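Local coordinates for C-1-tetrahydrofolate synthase, cytoplasmic, putative (Trypanosoma brucei, PDB 4CJX), which probably interconverts one-carbon derivatives of tetrahydrofolate, acting as an NADP-dependent methylenetetrahydrofolate dehydrogenase and a methenyltetrahydrofolate cyclohydrolase in a homodimer, at residues T212-H215 against S216-L220; G179-I182 against C183-V187; K136-P139 against E140-A143. All coordinates share one frame; numbering follows the deposited sequence.

Contact 1 of 3, residues T212-H215 against S216-L220; sequences TVVH and SATPL
His215 and Thr218 clasp each other across a type I beta turn in which the chain leaves strand 210-214. Ser216 takes the second position of the turn. Its side chain points away from the strand, a fitting place for a small polar residue; Ser216 is a residue seen to bind NADP(+) in this protein. Ala217 fills the third position, where a methyl group on the surface asks little of its surroundings. Thr218 then closes the turn twice. Its backbone N donates to His215 O over 3.0 Å, approaching from well above the carbonyl plane, and its OG1 accepts the N-H of His215 at 2.7 Å with an angle of 146°. With chi1 at -64°, OG1 sits beside its own backbone N and faces back to His215, which leaves CG2 to meet Val214 CG2 at 4.2 Å; the Thr218 side chain crosses those of Val214 and His215 at about a right angle. A branched residue carrying both a hydroxyl and a methyl thus serves the polar and the apolar side at once. The same OG1 lies 3.2 Å from His215 CB; the His215 side chain also touches Arg192, another NADP(+)-binding residue. Pro219 follows at the N-cap position, where its missing N-H costs no helical hydrogen bond, and Leu220 opens helix 220-228. Val214 and Thr218 both pack on Ile223 of that helix. Strand 210-214, the outermost of its sheet within the chain, pairs with strand 186-190, and through Thr212 and Val213 it also pairs antiparallel with a strand of the second subunit, so the sheet runs on across the interface.

Contact 2 of 3, residues G179-I182 against C183-V187; sequences GVEI and CGKRV
Ile182 and Lys185 are joined by the one hydrogen bond of this turn: Lys185 N donates to Ile182 O at 3.1 Å and 155°, from above the carbonyl plane. It closes a type II beta turn with Cys183 and Gly184 at its corners. Gly184 has a positive phi of 85°, at which a side chain would press against the preceding carbonyl, so glycine suits the third position. The turn leads from helix 166-178 into strand 186-190 of the parallel sheet in the NAD(P)-binding domain, and Gly179, also at positive phi, ends that helix.

The other contacts are made through carbon atoms. Lys185 is bent at chi2, and its aliphatic stem lies along the chain it has just left: CG comes within 3.4 Å of Glu181 O, and CE reaches 4.1 Å from Glu181 CB. A long flexible residue can thus pack with its carbons while its charge stays at the end of the chain. Glu181 bends as well, chi2 at 69° carrying its carboxylate back until OE2 is 3.4 Å from Cys183 CB. Ile182 points away from the turn and packs on Leu175 of helix 166-178 and Ile232 of strand 232-235, while Cys183 touches Asp208.

Contact 3 of 3, residues K136-P139 against E140-A143; sequences KIKP and EKDA
Lys138 and Glu140 are brought together by opposite chain shapes: Lys138 runs out extended from a chi1 of -179°, whereas Glu140 bends at chi2 (85°) and swings its carboxylate back across the lysine stem. Glu140 OE1 lies against that stem between CG and CE, so close that the exact distance is doubtful. The charged ends come near without pairing, Lys138 NZ standing 4.4 Å from Glu140 OE1, beyond a salt bridge, so any attraction is probably weak; long charged chains suit the exposed surface.

Beneath them the backbone winds into a 3-10 turn. Lys141 N donates to Lys138 O at 2.8 Å, and a weak bond of 3.3 Å runs from Asp142 N to Pro139 O. Proline suits the start of the 3-10 segment, its phi of -57° already fitting and no N-H needing a partner. Ile137 CG2 meets Asp142 CA at 3.9 Å, and its side chain also packs on Val106 and Val120.

Buried Lys141 extends its NZ to the carbonyl oxygens of Leu109, Asn110 and Cys115, which would favour its charged form. The Asp142 carboxylate accepts from Leu146 N through OD1 and from Leu147 N and Asn150 ND2 through OD2, tying the loop to the start of helix 148-151. Asp142 is also the centre of an inverse gamma turn, closed by a weak bond from Ala143 N to Lys141 O. A 3-10 turn running into an inverse gamma turn thus shapes this loop of the catalytic domain, the side chain of Ile137 about 8 Å from the bound inhibitor.

In the fold
Along the chain the three contacts come strictly in series, none nested in or crossing another. Contact 3 is first, folding the loop between helices 130-134 and 148-151 in the catalytic domain. Contact 2 follows, turning the chain from helix 166-178 into strand 186-190, and contact 1 closes the loop from strand 210-214 to helix 220-228. Contacts 1 and 2 share the parallel sheet of the NAD(P)-binding domain on adjacent strands, joined by a probable hydrogen bond of 2.8 Å from Thr212 N to Val187 O, and both touch the second subunit. Contact 3 stands apart, its nearest atoms about 20 Å from those of contact 2.

Contact 1 of 3, residues T212-H215 against S216-L220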
loop_
_atom_site.group_PDB
_atom_site.type_symbol
_atom_site.label_atom_id
_atom_site.label_comp_id
_atom_site.label_asym_id
_atom_site.label_seq_id
_atom_site.Cartn_x
_atom_site.Cartn_y
_atom_site.Cartn_z
ATOM N N THR B 212 8.243 10.105 2.812
ATOM C CA THR B 212 9.321 9.524 2.056
ATOM C C THR B 212 9.643 8.199 2.722
ATOM O O THR B 212 9.750 8.148 3.929
ATOM C CB THR B 212 10.581 10.402 2.124
ATOM O OG1 THR B 212 10.287 11.688 1.596
ATOM C CG2 THR B 212 11.666 9.781 1.352
ATOM N N VAL B 213 9.822 7.161 1.924
ATOM C CA VAL B 213 10.214 5.854 2.395
ATOM C C VAL B 213 11.633 5.541 1.951
ATOM O O VAL B 213 11.999 5.731 0.785
ATOM C CB VAL B 213 9.314 4.754 1.813
ATOM C CG1 VAL B 213 9.843 3.384 2.218
ATOM C CG2 VAL B 213 7.885 4.951 2.301
ATOM N N VAL B 214 12.390 5.014 2.900
ATOM C CA VAL B 214 13.792 4.718 2.757
ATOM C C VAL B 214 14.031 3.311 3.368
ATOM O O VAL B 214 13.148 2.767 4.054
ATOM C CB VAL B 214 14.533 5.871 3.478
ATOM C CG1 VAL B 214 15.605 5.412 4.415
ATOM C CG2 VAL B 214 15.004 6.937 2.498
ATOM N N HIS B 215 15.196 2.728 3.092
ATOM C CA HIS B 215 15.563 1.385 3.596
ATOM C C HIS B 215 16.863 1.395 4.375
ATOM O O HIS B 215 17.669 2.312 4.202
ATOM C CB HIS B 215 15.704 0.429 2.427
ATOM C CG HIS B 215 14.439 0.230 1.673
ATOM N ND1 HIS B 215 13.597 -0.839 1.909
ATOM C CD2 HIS B 215 13.830 0.990 0.732
ATOM C CE1 HIS B 215 12.543 -0.750 1.114
ATOM N NE2 HIS B 215 12.651 0.358 0.405
ATOM N N SER B 216 17.117 0.363 5.200
ATOM C CA SER B 216 18.370 0.351 5.991
ATOM C C SER B 216 19.617 0.450 5.125
ATOM O O SER B 216 20.606 1.125 5.508
ATOM C CB SER B 216 18.460 -0.862 6.923
ATOM O OG SER B 216 18.148 -2.063 6.231
ATOM N N ALA B 217 19.557 -0.173 3.944
ATOM C CA ALA B 217 20.687 -0.188 3.034
ATOM C C ALA B 217 20.593 0.863 1.940
ATOM O O ALA B 217 21.386 0.853 1.031
ATOM C CB ALA B 217 20.870 -1.578 2.445
ATOM N N THR B 218 19.635 1.778 2.033
ATOM C CA THR B 218 19.584 2.948 1.159
ATOM C C THR B 218 20.893 3.762 1.324
ATOM O O THR B 218 21.385 3.872 2.427
ATOM C CB THR B 218 18.375 3.816 1.538
ATOM O OG1 THR B 218 17.168 3.088 1.295
ATOM C CG2 THR B 218 18.351 5.157 0.782
ATOM N N PRO B 219 21.450 4.324 0.234
ATOM C CA PRO B 219 22.677 5.103 0.439
ATOM C C PRO B 219 22.568 6.122 1.594
ATOM O O PRO B 219 21.595 6.861 1.729
ATOM C CB PRO B 219 22.892 5.776 -0.901
ATOM C CG PRO B 219 22.321 4.801 -1.864
ATOM C CD PRO B 219 21.054 4.339 -1.183
ATOM N N LEU B 220 23.570 6.089 2.448
ATOM C CA LEU B 220 23.568 6.844 3.679
ATOM C C LEU B 220 23.461 8.336 3.486
ATOM O O LEU B 220 22.853 9.007 4.300
ATOM C CB LEU B 220 24.861 6.578 4.449
ATOM C CG LEU B 220 24.640 6.809 5.931
ATOM C CD1 LEU B 220 23.983 5.569 6.522
ATOM C CD2 LEU B 220 25.973 7.149 6.579
#

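Contact 2 of 3, residues G179-I182 against C183-V187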
loop_
_atom_site.group_PDB
_atom_site.type_symbol
_atom_site.label_atom_id
_atom_site.label_comp_id
_atom_site.label_asym_id
_atom_site.label_seq_id
_atom_site.Cartn_x
_atom_site.Cartn_y
_atom_site.Cartn_z
ATOM N N GLY B 179 0.900 14.511 20.460
ATOM C CA GLY B 179 0.067 15.622 19.994
ATOM C C GLY B 179 0.690 16.459 18.876
ATOM O O GLY B 179 0.180 17.512 18.568
ATOM N N VAL B 180 1.760 15.993 18.243
ATOM C CA VAL B 180 2.341 16.741 17.113
ATOM C C VAL B 180 1.406 16.806 15.888
ATOM O O VAL B 180 0.643 15.872 15.610
ATOM C CB VAL B 180 3.702 16.188 16.648
ATOM C CG1 VAL B 180 4.701 16.215 17.810
ATOM C CG2 VAL B 180 3.567 14.802 16.045
ATOM N N GLU B 181 1.478 17.918 15.170
ATOM C CA GLU B 181 0.753 18.060 13.919
ATOM C C GLU B 181 1.393 17.135 12.880
ATOM O O GLU B 181 2.605 16.962 12.869
ATOM C CB GLU B 181 0.792 19.532 13.466
ATOM C CG GLU B 181 -0.003 19.834 12.201
ATOM C CD GLU B 181 -1.514 19.737 12.384
ATOM O OE1 GLU B 181 -2.019 19.988 13.505
ATOM O OE2 GLU B 181 -2.220 19.429 11.390
ATOM N N ILE B 182 0.573 16.530 12.032
ATOM C CA ILE B 182 1.054 15.667 10.953
ATOM C C ILE B 182 0.781 16.250 9.549
ATOM O O ILE B 182 1.613 16.117 8.651
ATOM C CB ILE B 182 0.440 14.255 11.076
ATOM C CG1 ILE B 182 0.987 13.571 12.334
ATOM C CG2 ILE B 182 0.759 13.405 9.856
ATOM C CD1 ILE B 182 0.343 12.240 12.636
ATOM N N CYS B 183 -0.379 16.873 9.375
ATOM C CA CYS B 183 -0.799 17.457 8.103
ATOM C C CYS B 183 0.167 18.528 7.587
ATOM O O CYS B 183 0.477 19.483 8.290
ATOM C CB CYS B 183 -2.189 18.082 8.278
ATOM S SG CYS B 183 -2.844 18.871 6.789
ATOM N N GLY B 184 0.664 18.359 6.370
ATOM C CA GLY B 184 1.601 19.321 5.798
ATOM C C GLY B 184 3.050 19.077 6.190
ATOM O O GLY B 184 3.933 19.764 5.706
ATOM N N LYS B 185 3.306 18.098 7.057
ATOM C CA LYS B 185 4.650 17.859 7.580
ATOM C C LYS B 185 5.391 16.857 6.730
ATOM O O LYS B 185 4.780 16.030 6.025
ATOM C CB LYS B 185 4.579 17.333 9.011
ATOM C CG LYS B 185 3.878 18.268 9.964
ATOM C CD LYS B 185 4.520 19.655 9.953
ATOM C CE LYS B 185 4.017 20.474 11.122
ATOM N NZ LYS B 185 4.790 21.731 11.255
ATOM N N ARG B 186 6.707 16.936 6.790
ATOM C CA ARG B 186 7.539 15.975 6.091
ATOM C C ARG B 186 7.840 14.784 7.010
ATOM O O ARG B 186 8.337 14.957 8.144
ATOM C CB ARG B 186 8.829 16.637 5.621
ATOM C CG ARG B 186 8.624 17.794 4.638
ATOM C CD ARG B 186 8.365 17.287 3.223
ATOM N NE ARG B 186 9.577 16.697 2.638
ATOM C CZ ARG B 186 10.590 17.420 2.167
ATOM N NH1 ARG B 186 10.539 18.742 2.203
ATOM N NH2 ARG B 186 11.654 16.818 1.663
ATOM N N VAL B 187 7.533 13.590 6.513
ATOM C CA VAL B 187 7.675 12.355 7.267
ATOM C C VAL B 187 8.636 11.433 6.547
ATOM O O VAL B 187 8.538 11.292 5.336
ATOM C CB VAL B 187 6.337 11.594 7.406
ATOM C CG1 VAL B 187 6.567 10.217 7.999
ATOM C CG2 VAL B 187 5.367 12.355 8.280
#

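Contact 3 of 3, residues K136-P139 against E140-A143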
loop_
_atom_site.group_PDB
_atom_site.type_symbol
_atom_site.label_atom_id
_atom_site.label_comp_id
_atom_site.label_asym_id
_atom_site.label_seq_id
_atom_site.Cartn_x
_atom_site.Cartn_y
_atom_site.Cartn_z
ATOM N N LYS B 136 -4.840 -18.740 5.325
ATOM C CA LYS B 136 -5.850 -19.649 5.883
ATOM C C LYS B 136 -6.604 -18.998 7.019
ATOM O O LYS B 136 -7.675 -19.482 7.414
ATOM C CB LYS B 136 -5.192 -20.929 6.392
ATOM C CG LYS B 136 -4.502 -21.757 5.313
ATOM C CD LYS B 136 -5.493 -22.373 4.328
ATOM N N ILE B 137 -6.042 -17.921 7.562
ATOM C CA ILE B 137 -6.672 -17.204 8.667
ATOM C C ILE B 137 -7.964 -16.592 8.170
ATOM O O ILE B 137 -7.994 -15.962 7.129
ATOM C CB ILE B 137 -5.805 -16.048 9.226
ATOM C CG1 ILE B 137 -4.442 -16.544 9.699
ATOM C CG2 ILE B 137 -6.563 -15.324 10.341
ATOM C CD1 ILE B 137 -3.507 -15.449 10.184
ATOM N N LYS B 138 -9.043 -16.795 8.911
ATOM C CA LYS B 138 -10.321 -16.173 8.591
ATOM C C LYS B 138 -10.226 -14.631 8.742
ATOM O O LYS B 138 -9.721 -14.128 9.764
ATOM C CB LYS B 138 -11.382 -16.761 9.508
ATOM C CG LYS B 138 -12.780 -16.241 9.298
ATOM C CD LYS B 138 -13.788 -17.111 10.013
ATOM C CE LYS B 138 -15.178 -16.543 9.818
ATOM N NZ LYS B 138 -16.194 -17.537 10.221
ATOM N N PRO B 139 -10.707 -13.872 7.726
ATOM C CA PRO B 139 -10.460 -12.442 7.687
ATOM C C PRO B 139 -10.941 -11.690 8.929
ATOM O O PRO B 139 -10.278 -10.747 9.379
ATOM C CB PRO B 139 -11.210 -11.989 6.441
ATOM C CG PRO B 139 -11.214 -13.191 5.565
ATOM C CD PRO B 139 -11.451 -14.320 6.531
ATOM N N GLU B 140 -12.038 -12.151 9.506
ATOM C CA GLU B 140 -12.629 -11.556 10.703
ATOM C C GLU B 140 -11.795 -11.792 11.968
ATOM O O GLU B 140 -11.982 -11.074 12.961
ATOM C CB GLU B 140 -14.041 -12.143 10.943
ATOM C CG GLU B 140 -15.048 -11.838 9.838
ATOM C CD GLU B 140 -15.014 -12.803 8.642
ATOM O OE1 GLU B 140 -14.286 -13.832 8.693
ATOM O OE2 GLU B 140 -15.726 -12.508 7.643
ATOM N N LYS B 141 -10.920 -12.807 11.931
ATOM C CA LYS B 141 -9.957 -13.107 13.026
ATOM C C LYS B 141 -8.485 -12.684 12.774
ATOM O O LYS B 141 -7.583 -13.012 13.552
ATOM C CB LYS B 141 -9.989 -14.605 13.360
ATOM C CG LYS B 141 -11.381 -15.102 13.741
ATOM C CD LYS B 141 -11.354 -16.479 14.353
ATOM C CE LYS B 141 -12.732 -17.120 14.323
ATOM N NZ LYS B 141 -12.794 -18.197 15.329
ATOM N N ASP B 142 -8.251 -11.962 11.686
ATOM C CA ASP B 142 -6.903 -11.540 11.283
ATOM C C ASP B 142 -6.490 -10.310 12.117
ATOM O O ASP B 142 -6.526 -9.193 11.649
ATOM C CB ASP B 142 -6.911 -11.256 9.777
ATOM C CG ASP B 142 -5.623 -10.608 9.268
ATOM O OD1 ASP B 142 -4.536 -10.887 9.809
ATOM O OD2 ASP B 142 -5.731 -9.821 8.290
ATOM N N ALA B 143 -6.115 -10.546 13.373
ATOM C CA ALA B 143 -5.790 -9.479 14.310
ATOM C C ALA B 143 -4.547 -8.664 13.901
ATOM O O ALA B 143 -4.480 -7.482 14.188
ATOM C CB ALA B 143 -5.594 -10.058 15.699
#